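Local coordinates for protein 6-phosphogluconolactonase (Leishmania braziliensis, PDB 3CSS) that probably hydrolyses 6-phosphogluconolactone to 6-phosphogluconate, the second step of the oxidative pentose phosphate pathway, at residues V215-A219 with V253-L257; G230-E234 with S243-R247; A62-Q66 with L95-P100; R22-L26 with E55-D60; Y133-L138 with E183-S187. All blocks are in the same frame, centred on the assembly; numbering follows the deposited sequence. Where two conformers were deposited one is given.

In the fold
All five contacts belong to one alpha/beta fold built round a mixed sheet, and they come along the chain in the order 4, 3, 5, 1, with contact 2 nested inside the loop that contact 1 closes. Contact 1 joins two parallel strands of the sheet. The centres of contact 1 and contact 2 are about 12 Å apart, and contact 4 meets contact 1 through helix 14-30, where Val-24 packs on Val-216. Contacts 3 and 4 are neighbours, centres about 11 Å apart, linked by His-57 and Asp-98. Contact 5 lies at the far end of the same sheet, about 24 Å from contact 1 between centres, where strand 186-189 forms the edge. Together they join strands of the sheet, the helices beside it and the loops at their ends.

Contact 1 (V215-A219 with V253-L257); sequences VVVLA and VTLLL
Val-217 and Leu-255 sit abreast on adjoining parallel strands, and their side chains point the same way from the sheet, with CG2 of Val-217 3.5 Å from CD2 of Leu-255. This is the tight part of the contact. Val-215, Val-253, Ala-219 and Leu-257 share that face, and CB of Ala-219 lies 3.9 Å from CD2 of Leu-257. On the other face CD1 of Leu-256 crosses over to Val-216, 3.7 Å from its CG1; Met-17 and Val-24 of helix 14-30 cover this side. The looser end is at Thr-254, which is partly exposed. Its OG1 lies anti to the carbonyl carbon (chi1 -58°), and a water bridges it to the carbonyl O of Val-215, giving a hydrogen to that oxygen. The same oxygen also accepts from Thr-254 N at 2.9 Å. Three more backbone bonds follow: Val-217 N to Thr-254 O, Leu-256 N to Val-217 O at 2.7 Å, and Ala-219 N to Leu-256 O. The strands are the two ends of a right-handed beta-alpha-beta crossover through helix 225-232. Regular parallel pairing thus satisfies the buried amides between the strands, while mostly valine and leucine side chains pack on both faces; at Thr-254 the water adds a second donor to Val-215 O, beside the backbone N-H, and ties the hydroxyl to it.

Contact 2 (G230-E234 with S243-R247); sequences GVLSE and SRFLR
Gly-230 begins the contact by offering its carbonyl O to NH1 of Arg-244, 2.9 Å away, within the plane of the guanidinium. Val-231 follows with two contacts: its CG2 lies 3.4 Å from OG of Ser-243, a hydroxyl that bonds to Gly-167 O, and its carbonyl O takes NH1 of Arg-247 at 2.9 Å, in the carbonyl plane and on a lone pair. Leu-232 adds a water bridge, the water donating to its carbonyl O and accepting from Arg-247 NH2. At Ser-233 the chain leaves the helix, and its carbonyl O is gripped end-on by NH1 and NH2 of Arg-244, the NH1 bond being 2.7 Å long; the same oxygen lies over one face of the Arg-247 guanidinium. The Ser-233 hydroxyl bonds to Ser-235 and Thr-237. Glu-234 closes the series with a weak bond from Arg-244 NH2 to its carbonyl O and a salt bridge from OE1 to Arg-247 NH2 at 3.1 Å, the two flat groups turned 77° apart. Arg-244 reaches out extended. Arg-247 lays its CD 3.3 Å above the centre of the Arg-244 guanidinium, and the bend at chi3 (68°) then turns its own guanidinium toward Val-231 O and Glu-234. Two arginines from a 3-10 segment thus serve the carbonyls at and just past the C-terminal end of helix 225-232, where their positive charge would be expected to offset the negative end of the helix dipole.

Contact 3 (A62-Q66 with L95-P100); sequences ALLQQ and LLRDVP
This is a mixed contact, partly apolar and partly polar, between the end of short helix 61-65 and the turn that follows helix 87-96, packed against strand 69-77. Its buried half is formed by Leu-64, whose CD1 comes to 3.7 Å from CD1 of Leu-95; the two side chains cross at about a right angle. The same methyl lies 4.2 Å from CG2 of Val-99. Val-69 and Phe-71 of strand 69-77 touch this cluster, Val-69 on Leu-64 and Phe-71 on both Leu-95 and Val-99. The exposed half belongs to Gln-65. With CG anti to its carbonyl carbon (chi1 -64°) and the chain extended beyond, the amide reaches across to the type I turn running from Leu-96 to Val-99. There NE2 donates to the carbonyl O of Asp-98 over 2.9 Å, with an N-H...O angle of 167°; the donor lies in the carbonyl plane, and the oxygen lies close to the plane of the Gln-65 amide. Pro-100 fits against the helix backbone next to this bond: its CD is 3.7 Å from the carbonyl O of Leu-64, and its CG is 4.0 Å from CA of Gln-65. The carboxylate of Asp-98 bonds to His-57 of helix 50-59, and Arg-97 lies near the same oxygen, OD2, as a contact of charges. The turn is therefore joined to helix 61-65 by one nearly straight hydrogen bond from a side-chain amide on its solvent side and by aliphatic packing on its inner side, with the carbonyl of Asp-98 serving Gln-65 while its carboxylate serves His-57.

Contact 4 (R22-L26 with E55-D60); sequences REVIL and ELHEKD
Arg-22 of helix 14-30 and Asp-60, just past the end of helix 50-59, form a side-on bidentate salt bridge between two helices of the alpha/beta fold. The short helical segments run at 56° to each other with axes 11.9 Å apart, so the gap is spanned largely by the long arginine. Its chain leaves the helix with CG anti to the backbone N (chi1 179°) and stays extended to NE, which brings the guanidinium to the carboxylate nearly coplanar with it, the planes 10° apart. OD2 of Asp-60 accepts from NE of Arg-22 on its syn lone pair, 2.7 Å away, and NH2 donates to OD1 at 3.0 Å, also on the syn side but somewhat out of the carboxylate plane. Both carboxylate oxygens thus accept a hydrogen bond from the one guanidinium. Its third nitrogen, NH1, has no such bond to this segment: OE2 of Glu-55 is an opposite charge nearby, well out of the guanidinium plane, and Glu-23 makes only a long contact of charges. CG of Lys-59 lies over one face of the guanidinium, toward the rim, and CD1 of Leu-26 over the centre of the opposite face. Asp-60 is a buried residue, so this pairing is expected to favour its charged form. Beside the polar groups the Arg-22 and Leu-56 side chains run past each other in opposite directions, CG 3.9 Å from CD2, and the Ile-25 side chain crosses Leu-56 at about a right angle. Leu-26 also borders the bridge, its CD2 lying 3.6 Å from OD1 of Asp-60.

Contact 5 (Y133-L138 with E183-S187); sequences YEVKLL and EHVVS. Unlike the reference sequence in segment 133-138: Val-135 (reference Ala).
Glu-134 holds CG anti to its backbone nitrogen (chi1 171°) and continues extended (chi2 166°), a shape that carries its carboxylate across to the backbone of Val-185 and Val-186. OE1 accepts from both amides: Val-185 N at 2.9 Å with a bent N-H...O angle of 133°, and Val-186 N at 3.2 Å but much straighter. Both donors approach from the same face of the carboxylate plane, the first well above it and the second on the anti side. One oxygen thus grips two consecutive N-H groups where the loop enters strand 186-189. Around these two bonds lies an apolar surface. The aliphatic part of Glu-134 rests on Val-185, with CG 3.7 Å from its CB, and Leu-138 CD2 flanks CG2 of the same valine. CD1 of Leu-137 touches both valines, 3.7 Å from Val-186 CG2 and 4.0 Å from Val-185 CG1, and also lies over one face of the Tyr-133 ring. Tyr-133 approaches Val-186 through CD2, 3.7 Å from CG2, while its hydroxyl reaches Leu-73 O. His-184, at the loop side, has its own partner in Asp-181. Helix 123-140 packs against strand 186-189, at the edge of the sheet, with Leu-137 also touching Leu-204 of the adjacent strand 201-204 and Ile-72 of strand 69-77 beyond it.

Contact 1 (V215-A219 with V253-L257)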
# COMPACT_ATOMS: atom_id res chain seq x y z
N VAL A 215 1.52 9.10 -3.47
CA VAL A 215 1.93 8.01 -2.58
C VAL A 215 2.11 8.64 -1.20
O VAL A 215 2.76 9.66 -1.07
CB VAL A 215 3.25 7.36 -3.06
CG1 VAL A 215 3.71 6.31 -2.08
CG2 VAL A 215 3.07 6.76 -4.47
N VAL A 216 1.51 8.03 -0.19
CA VAL A 216 1.57 8.55 1.18
C VAL A 216 2.04 7.42 2.11
O VAL A 216 1.36 6.41 2.28
CB VAL A 216 0.20 9.08 1.66
CG1 VAL A 216 0.29 9.61 3.14
CG2 VAL A 216 -0.34 10.15 0.68
N VAL A 217 3.21 7.61 2.69
CA VAL A 217 3.79 6.64 3.61
C VAL A 217 3.55 7.13 5.03
O VAL A 217 3.81 8.30 5.35
CB VAL A 217 5.34 6.53 3.41
CG1 VAL A 217 5.92 5.44 4.35
CG2 VAL A 217 5.73 6.29 1.92
N LEU A 218 3.05 6.23 5.88
CA LEU A 218 2.94 6.47 7.32
C LEU A 218 3.89 5.53 8.03
O LEU A 218 3.75 4.30 7.89
CB LEU A 218 1.51 6.16 7.80
CG LEU A 218 0.35 7.09 7.39
CD1 LEU A 218 -0.06 6.84 6.00
CD2 LEU A 218 -0.85 6.84 8.31
N ALA A 219 4.84 6.07 8.80
CA ALA A 219 5.85 5.24 9.50
C ALA A 219 6.24 5.86 10.83
O ALA A 219 6.50 7.05 10.94
CB ALA A 219 7.12 5.04 8.61
N VAL A 253 5.12 12.15 -3.58
CA VAL A 253 5.40 11.26 -2.46
C VAL A 253 5.41 12.11 -1.19
O VAL A 253 6.04 13.19 -1.13
CB VAL A 253 6.73 10.49 -2.61
CG1 VAL A 253 7.10 9.70 -1.36
CG2 VAL A 253 6.71 9.57 -3.86
N THR A 254 4.67 11.63 -0.19
CA THR A 254 4.63 12.24 1.14
C THR A 254 5.00 11.20 2.19
O THR A 254 4.45 10.11 2.18
CB THR A 254 3.25 12.77 1.41
OG1 THR A 254 2.91 13.73 0.40
CG2 THR A 254 3.15 13.38 2.82
N LEU A 255 5.94 11.56 3.07
CA LEU A 255 6.33 10.73 4.22
C LEU A 255 5.78 11.39 5.50
O LEU A 255 6.16 12.50 5.83
CB LEU A 255 7.84 10.61 4.34
CG LEU A 255 8.62 10.14 3.12
CD1 LEU A 255 10.11 9.87 3.52
CD2 LEU A 255 8.01 8.92 2.48
N LEU A 256 4.86 10.69 6.17
CA LEU A 256 4.32 11.09 7.46
C LEU A 256 4.98 10.23 8.53
O LEU A 256 4.76 9.02 8.57
CB LEU A 256 2.78 10.88 7.48
CG LEU A 256 2.01 11.63 6.37
CD1 LEU A 256 0.51 11.28 6.40
CD2 LEU A 256 2.23 13.14 6.43
N LEU A 257 5.81 10.87 9.36
CA LEU A 257 6.74 10.17 10.22
C LEU A 257 6.56 10.64 11.65
O LEU A 257 6.15 11.78 11.86
CB LEU A 257 8.17 10.48 9.79
CG LEU A 257 8.56 10.19 8.35
CD1 LEU A 257 10.02 10.59 8.16
CD2 LEU A 257 8.33 8.70 7.99
O HOH W 1 1.71 12.41 -1.79

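Contact 2 (G230-E234 with S243-R247)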
# COMPACT_ATOMS: atom_id res chain seq x y z
N GLY A 230 17.66 6.13 4.20
CA GLY A 230 18.09 5.39 3.00
C GLY A 230 17.24 5.69 1.78
O GLY A 230 17.72 5.59 0.64
N VAL A 231 15.97 6.02 2.01
CA VAL A 231 15.10 6.46 0.91
C VAL A 231 15.42 7.90 0.48
O VAL A 231 15.44 8.22 -0.72
CB VAL A 231 13.59 6.30 1.29
CG1 VAL A 231 12.67 7.04 0.27
CG2 VAL A 231 13.20 4.80 1.44
N LEU A 232 15.70 8.75 1.47
CA LEU A 232 15.87 10.18 1.22
C LEU A 232 17.24 10.61 0.73
O LEU A 232 17.35 11.70 0.14
CB LEU A 232 15.51 10.96 2.46
CG LEU A 232 14.05 10.92 2.87
CD1 LEU A 232 13.89 11.69 4.19
CD2 LEU A 232 13.09 11.48 1.75
N SER A 233 18.29 9.82 0.98
CA SER A 233 19.63 10.23 0.59
C SER A 233 19.71 10.42 -0.92
O SER A 233 19.28 9.57 -1.68
CB SER A 233 20.69 9.25 1.09
OG SER A 233 20.54 7.99 0.48
N GLU A 234 20.26 11.56 -1.35
CA GLU A 234 20.39 11.87 -2.78
C GLU A 234 21.23 10.81 -3.48
O GLU A 234 20.85 10.30 -4.52
CB GLU A 234 21.01 13.26 -2.98
CG GLU A 234 21.51 13.54 -4.40
CD GLU A 234 20.43 13.45 -5.46
OE1 GLU A 234 19.23 13.46 -5.11
OE2 GLU A 234 20.80 13.38 -6.67
N SER A 243 12.77 -0.12 -0.22
CA SER A 243 11.82 0.96 -0.49
C SER A 243 12.42 2.23 -1.14
O SER A 243 11.68 3.15 -1.51
CB SER A 243 11.04 1.31 0.78
OG SER A 243 11.93 1.67 1.81
N ARG A 244 13.74 2.26 -1.35
CA ARG A 244 14.36 3.31 -2.15
C ARG A 244 13.77 3.41 -3.57
O ARG A 244 13.90 4.45 -4.21
CB ARG A 244 15.88 3.16 -2.18
CG ARG A 244 16.61 4.35 -2.77
CD ARG A 244 18.13 4.24 -2.70
NE ARG A 244 18.77 5.34 -3.44
CZ ARG A 244 18.99 6.56 -2.98
NH1 ARG A 244 18.66 6.92 -1.76
NH2 ARG A 244 19.59 7.45 -3.76
N PHE A 245 13.09 2.36 -4.06
CA PHE A 245 12.40 2.49 -5.37
C PHE A 245 11.39 3.64 -5.40
O PHE A 245 11.02 4.13 -6.49
CB PHE A 245 11.74 1.17 -5.80
CG PHE A 245 10.44 0.85 -5.11
CD1 PHE A 245 9.24 1.40 -5.57
CD2 PHE A 245 10.41 -0.01 -4.01
CE1 PHE A 245 8.04 1.11 -4.91
CE2 PHE A 245 9.21 -0.32 -3.37
CZ PHE A 245 8.03 0.25 -3.82
N LEU A 246 10.92 4.07 -4.23
CA LEU A 246 10.00 5.23 -4.16
C LEU A 246 10.56 6.52 -4.77
O LEU A 246 9.82 7.39 -5.23
CB LEU A 246 9.58 5.46 -2.71
CG LEU A 246 8.68 4.40 -2.10
CD1 LEU A 246 8.49 4.67 -0.60
CD2 LEU A 246 7.31 4.27 -2.85
N ARG A 247 11.88 6.63 -4.83
CA ARG A 247 12.54 7.79 -5.44
C ARG A 247 12.17 7.95 -6.91
O ARG A 247 12.29 9.06 -7.46
CB ARG A 247 14.06 7.67 -5.32
CG ARG A 247 14.60 7.78 -3.90
CD ARG A 247 16.12 7.89 -3.86
NE ARG A 247 16.56 9.16 -4.44
CZ ARG A 247 16.60 10.30 -3.76
NH1 ARG A 247 16.26 10.35 -2.48
NH2 ARG A 247 16.99 11.41 -4.36
O HOH W 2 17.31 13.50 -2.45

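Contact 3 (A62-Q66 with L95-P100)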
# COMPACT_ATOMS: atom_id res chain seq x y z
N ALA A 62 -20.26 9.46 4.76
CA ALA A 62 -21.23 9.94 3.77
C ALA A 62 -20.65 10.01 2.35
O ALA A 62 -21.27 9.56 1.40
CB ALA A 62 -21.78 11.31 4.19
N LEU A 63 -19.46 10.58 2.23
CA LEU A 63 -18.77 10.66 0.94
C LEU A 63 -18.52 9.27 0.37
O LEU A 63 -18.67 9.04 -0.83
CB LEU A 63 -17.46 11.43 1.06
CG LEU A 63 -17.59 12.93 1.36
CD1 LEU A 63 -16.23 13.56 1.60
CD2 LEU A 63 -18.32 13.62 0.22
N LEU A 64 -18.16 8.33 1.24
CA LEU A 64 -17.84 6.96 0.82
C LEU A 64 -19.10 6.18 0.40
O LEU A 64 -19.08 5.42 -0.57
CB LEU A 64 -17.09 6.23 1.93
CG LEU A 64 -15.84 6.96 2.45
CD1 LEU A 64 -15.17 6.11 3.53
CD2 LEU A 64 -14.83 7.31 1.34
N GLN A 65 -20.19 6.38 1.13
CA GLN A 65 -21.46 5.75 0.75
C GLN A 65 -22.01 6.33 -0.58
O GLN A 65 -22.84 5.70 -1.25
CB GLN A 65 -22.47 5.82 1.92
CG GLN A 65 -21.95 4.98 3.11
CD GLN A 65 -22.88 4.92 4.29
OE1 GLN A 65 -23.68 5.83 4.53
NE2 GLN A 65 -22.75 3.84 5.07
N GLN A 66 -21.52 7.50 -0.97
CA GLN A 66 -21.81 8.11 -2.28
C GLN A 66 -20.81 7.68 -3.38
O GLN A 66 -20.80 8.26 -4.47
CB GLN A 66 -21.76 9.64 -2.16
CG GLN A 66 -22.79 10.26 -1.21
CD GLN A 66 -22.36 11.64 -0.72
OE1 GLN A 66 -21.40 12.23 -1.23
NE2 GLN A 66 -23.07 12.16 0.29
N LEU A 95 -13.50 0.23 8.91
CA LEU A 95 -14.12 1.10 7.91
C LEU A 95 -15.03 0.43 6.88
O LEU A 95 -16.16 0.87 6.66
CB LEU A 95 -13.02 1.89 7.19
CG LEU A 95 -13.41 2.68 5.93
CD1 LEU A 95 -14.36 3.84 6.29
CD2 LEU A 95 -12.20 3.19 5.18
N LEU A 96 -14.54 -0.62 6.22
CA LEU A 96 -15.20 -1.14 5.02
C LEU A 96 -16.51 -1.85 5.32
O LEU A 96 -17.34 -2.06 4.43
CB LEU A 96 -14.26 -2.06 4.20
CG LEU A 96 -12.94 -1.45 3.74
CD1 LEU A 96 -12.14 -2.46 2.92
CD2 LEU A 96 -13.18 -0.20 2.90
N ARG A 97 -16.73 -2.19 6.59
CA ARG A 97 -18.02 -2.76 6.99
C ARG A 97 -19.20 -1.87 6.57
O ARG A 97 -20.30 -2.38 6.29
CB ARG A 97 -18.04 -3.03 8.50
CG ARG A 97 -17.82 -1.80 9.38
CD ARG A 97 -17.52 -2.18 10.81
NE ARG A 97 -17.23 -1.01 11.65
CZ ARG A 97 -18.14 -0.30 12.32
NH1 ARG A 97 -19.42 -0.59 12.25
NH2 ARG A 97 -17.75 0.74 13.04
N ASP A 98 -18.99 -0.55 6.50
CA ASP A 98 -20.07 0.39 6.15
C ASP A 98 -19.85 1.10 4.80
O ASP A 98 -20.53 2.09 4.50
CB ASP A 98 -20.26 1.40 7.28
CG ASP A 98 -20.80 0.75 8.55
OD1 ASP A 98 -21.71 -0.11 8.46
OD2 ASP A 98 -20.32 1.10 9.65
N VAL A 99 -18.93 0.57 4.00
CA VAL A 99 -18.69 1.04 2.63
C VAL A 99 -19.39 0.06 1.68
O VAL A 99 -19.33 -1.16 1.88
CB VAL A 99 -17.16 1.11 2.29
CG1 VAL A 99 -16.93 1.46 0.83
CG2 VAL A 99 -16.45 2.14 3.19
N PRO A 100 -20.06 0.59 0.64
CA PRO A 100 -20.74 -0.30 -0.31
C PRO A 100 -19.78 -1.29 -0.95
O PRO A 100 -18.66 -0.92 -1.33
CB PRO A 100 -21.33 0.67 -1.34
CG PRO A 100 -21.41 1.99 -0.65
CD PRO A 100 -20.22 2.01 0.27

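Contact 4 (R22-L26 with E55-D60)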
# COMPACT_ATOMS: atom_id res chain seq x y z
N ARG A 22 -5.50 11.73 6.27
CA ARG A 22 -6.90 12.00 5.94
C ARG A 22 -7.04 13.24 5.05
O ARG A 22 -7.81 13.22 4.08
CB ARG A 22 -7.74 12.15 7.22
CG ARG A 22 -9.22 12.46 6.96
CD ARG A 22 -10.01 12.43 8.26
NE ARG A 22 -11.34 13.04 8.08
CZ ARG A 22 -11.64 14.31 8.34
NH1 ARG A 22 -10.74 15.15 8.82
NH2 ARG A 22 -12.88 14.75 8.11
N GLU A 23 -6.31 14.30 5.38
CA GLU A 23 -6.35 15.54 4.59
C GLU A 23 -5.96 15.33 3.13
O GLU A 23 -6.57 15.91 2.23
CB GLU A 23 -5.47 16.62 5.22
CG GLU A 23 -6.07 17.26 6.47
CD GLU A 23 -7.50 17.76 6.24
OE1 GLU A 23 -7.76 18.39 5.19
OE2 GLU A 23 -8.37 17.51 7.11
N VAL A 24 -4.94 14.52 2.89
CA VAL A 24 -4.53 14.19 1.52
C VAL A 24 -5.65 13.48 0.75
O VAL A 24 -5.98 13.84 -0.38
CB VAL A 24 -3.26 13.32 1.51
CG1 VAL A 24 -2.93 12.90 0.05
CG2 VAL A 24 -2.07 14.06 2.15
N ILE A 25 -6.27 12.49 1.39
CA ILE A 25 -7.39 11.77 0.79
C ILE A 25 -8.56 12.71 0.47
O ILE A 25 -9.08 12.71 -0.66
CB ILE A 25 -7.86 10.61 1.69
CG1 ILE A 25 -6.75 9.56 1.80
CG2 ILE A 25 -9.14 9.99 1.15
CD1 ILE A 25 -6.91 8.58 2.97
N LEU A 26 -8.95 13.54 1.43
CA LEU A 26 -10.07 14.48 1.21
C LEU A 26 -9.78 15.53 0.15
O LEU A 26 -10.68 15.94 -0.58
CB LEU A 26 -10.48 15.17 2.51
CG LEU A 26 -10.97 14.28 3.64
CD1 LEU A 26 -11.32 15.13 4.85
CD2 LEU A 26 -12.14 13.40 3.22
N GLU A 55 -10.95 6.95 11.60
CA GLU A 55 -11.28 8.37 11.48
C GLU A 55 -12.11 8.63 10.22
O GLU A 55 -13.09 9.36 10.26
CB GLU A 55 -10.03 9.23 11.49
CG GLU A 55 -10.33 10.72 11.51
CD GLU A 55 -9.17 11.52 11.99
OE1 GLU A 55 -8.14 10.90 12.34
OE2 GLU A 55 -9.29 12.76 12.03
N LEU A 56 -11.73 8.02 9.09
CA LEU A 56 -12.56 8.10 7.88
C LEU A 56 -13.98 7.57 8.13
O LEU A 56 -14.97 8.13 7.65
CB LEU A 56 -11.92 7.30 6.75
CG LEU A 56 -10.61 7.87 6.19
CD1 LEU A 56 -9.96 6.82 5.25
CD2 LEU A 56 -10.83 9.22 5.46
N HIS A 57 -14.08 6.48 8.88
CA HIS A 57 -15.39 5.91 9.19
C HIS A 57 -16.28 6.88 10.00
O HIS A 57 -17.50 6.98 9.75
CB HIS A 57 -15.25 4.60 9.95
CG HIS A 57 -16.56 3.92 10.20
ND1 HIS A 57 -17.35 4.22 11.29
CD2 HIS A 57 -17.24 3.00 9.48
CE1 HIS A 57 -18.44 3.48 11.24
NE2 HIS A 57 -18.40 2.72 10.15
N GLU A 58 -15.68 7.57 10.96
CA GLU A 58 -16.41 8.49 11.82
C GLU A 58 -16.77 9.81 11.15
O GLU A 58 -17.84 10.35 11.41
CB GLU A 58 -15.62 8.75 13.09
CG GLU A 58 -15.43 7.51 13.94
CD GLU A 58 -16.75 6.78 14.17
OE1 GLU A 58 -17.68 7.42 14.73
OE2 GLU A 58 -16.86 5.58 13.79
N LYS A 59 -15.89 10.31 10.28
CA LYS A 59 -16.00 11.67 9.76
C LYS A 59 -16.49 11.76 8.31
O LYS A 59 -17.15 12.73 7.94
CB LYS A 59 -14.66 12.39 9.86
CG LYS A 59 -14.05 12.47 11.26
CD LYS A 59 -14.93 13.22 12.24
CE LYS A 59 -14.23 13.43 13.58
NZ LYS A 59 -15.15 13.93 14.63
N ASP A 60 -16.16 10.77 7.48
CA ASP A 60 -16.32 10.90 6.03
C ASP A 60 -17.16 9.80 5.40
O ASP A 60 -17.13 9.60 4.17
CB ASP A 60 -14.93 10.89 5.39
CG ASP A 60 -14.00 11.92 6.00
OD1 ASP A 60 -14.36 13.11 6.05
OD2 ASP A 60 -12.90 11.53 6.44

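Contact 5 (Y133-L138 with E183-S187)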
# COMPACT_ATOMS: atom_id res chain seq x y z
N TYR A 133 -6.14 -11.48 -9.07
CA TYR A 133 -6.31 -10.12 -8.58
C TYR A 133 -5.90 -9.11 -9.66
O TYR A 133 -6.56 -8.11 -9.87
CB TYR A 133 -5.51 -9.93 -7.28
CG TYR A 133 -5.67 -8.59 -6.60
CD1 TYR A 133 -6.89 -7.93 -6.55
CD2 TYR A 133 -4.59 -8.01 -5.94
CE1 TYR A 133 -7.02 -6.70 -5.91
CE2 TYR A 133 -4.73 -6.81 -5.26
CZ TYR A 133 -5.93 -6.15 -5.26
OH TYR A 133 -6.01 -4.94 -4.61
N GLU A 134 -4.80 -9.39 -10.36
CA GLU A 134 -4.37 -8.56 -11.48
C GLU A 134 -5.43 -8.41 -12.57
O GLU A 134 -5.69 -7.32 -13.07
CB GLU A 134 -3.08 -9.12 -12.07
CG GLU A 134 -2.68 -8.45 -13.35
CD GLU A 134 -1.25 -8.75 -13.76
OE1 GLU A 134 -0.36 -8.81 -12.88
OE2 GLU A 134 -1.04 -8.96 -14.98
N VAL A 135 -6.04 -9.53 -12.95
CA VAL A 135 -7.15 -9.54 -13.90
C VAL A 135 -8.28 -8.62 -13.42
O VAL A 135 -8.81 -7.80 -14.19
CB VAL A 135 -7.69 -10.97 -14.12
CG1 VAL A 135 -8.97 -10.93 -14.93
CG2 VAL A 135 -6.63 -11.84 -14.81
N LYS A 136 -8.62 -8.74 -12.14
CA LYS A 136 -9.67 -7.92 -11.55
C LYS A 136 -9.32 -6.44 -11.60
O LYS A 136 -10.15 -5.62 -11.97
CB LYS A 136 -9.96 -8.37 -10.11
CG LYS A 136 -11.39 -8.30 -9.73
CD LYS A 136 -11.61 -8.64 -8.28
CE LYS A 136 -11.94 -10.10 -8.06
NZ LYS A 136 -12.45 -10.31 -6.68
N LEU A 137 -8.07 -6.10 -11.25
CA LEU A 137 -7.62 -4.70 -11.26
C LEU A 137 -7.66 -4.12 -12.68
O LEU A 137 -8.15 -3.02 -12.89
CB LEU A 137 -6.21 -4.58 -10.66
CG LEU A 137 -6.09 -4.87 -9.15
CD1 LEU A 137 -4.61 -4.84 -8.73
CD2 LEU A 137 -6.96 -3.90 -8.28
N LEU A 138 -7.18 -4.89 -13.64
CA LEU A 138 -7.11 -4.43 -15.03
C LEU A 138 -8.51 -4.25 -15.62
O LEU A 138 -8.70 -3.46 -16.55
CB LEU A 138 -6.28 -5.39 -15.86
CG LEU A 138 -4.77 -5.38 -15.60
CD1 LEU A 138 -4.11 -6.58 -16.26
CD2 LEU A 138 -4.12 -4.09 -16.05
N GLU A 183 7.45 -6.90 -14.25
CA GLU A 183 6.62 -7.50 -15.30
C GLU A 183 5.13 -7.62 -14.97
O GLU A 183 4.31 -7.80 -15.88
CB GLU A 183 7.15 -8.91 -15.62
CG GLU A 183 8.56 -8.95 -16.19
CD GLU A 183 9.05 -10.36 -16.48
OE1 GLU A 183 8.48 -11.33 -15.92
OE2 GLU A 183 10.00 -10.51 -17.27
N HIS A 184 4.77 -7.60 -13.70
CA HIS A 184 3.38 -7.83 -13.29
C HIS A 184 2.78 -6.62 -12.59
O HIS A 184 3.49 -5.79 -12.03
CB HIS A 184 3.29 -9.06 -12.39
CG HIS A 184 3.86 -10.31 -13.00
ND1 HIS A 184 5.14 -10.74 -12.74
CD2 HIS A 184 3.32 -11.22 -13.85
CE1 HIS A 184 5.36 -11.87 -13.39
NE2 HIS A 184 4.28 -12.17 -14.09
N VAL A 185 1.45 -6.54 -12.63
CA VAL A 185 0.69 -5.57 -11.82
C VAL A 185 0.65 -6.01 -10.35
O VAL A 185 0.81 -5.20 -9.45
CB VAL A 185 -0.76 -5.42 -12.35
CG1 VAL A 185 -1.62 -4.60 -11.43
CG2 VAL A 185 -0.77 -4.80 -13.77
N VAL A 186 0.39 -7.30 -10.12
CA VAL A 186 0.40 -7.88 -8.78
C VAL A 186 1.49 -8.94 -8.72
O VAL A 186 1.53 -9.85 -9.57
CB VAL A 186 -0.98 -8.53 -8.41
CG1 VAL A 186 -0.98 -9.04 -6.99
CG2 VAL A 186 -2.11 -7.56 -8.64
N SER A 187 2.37 -8.82 -7.73
CA SER A 187 3.45 -9.77 -7.55
C SER A 187 3.28 -10.48 -6.20
O SER A 187 2.25 -10.35 -5.55
CB SER A 187 4.78 -9.03 -7.61
OG SER A 187 5.89 -9.91 -7.70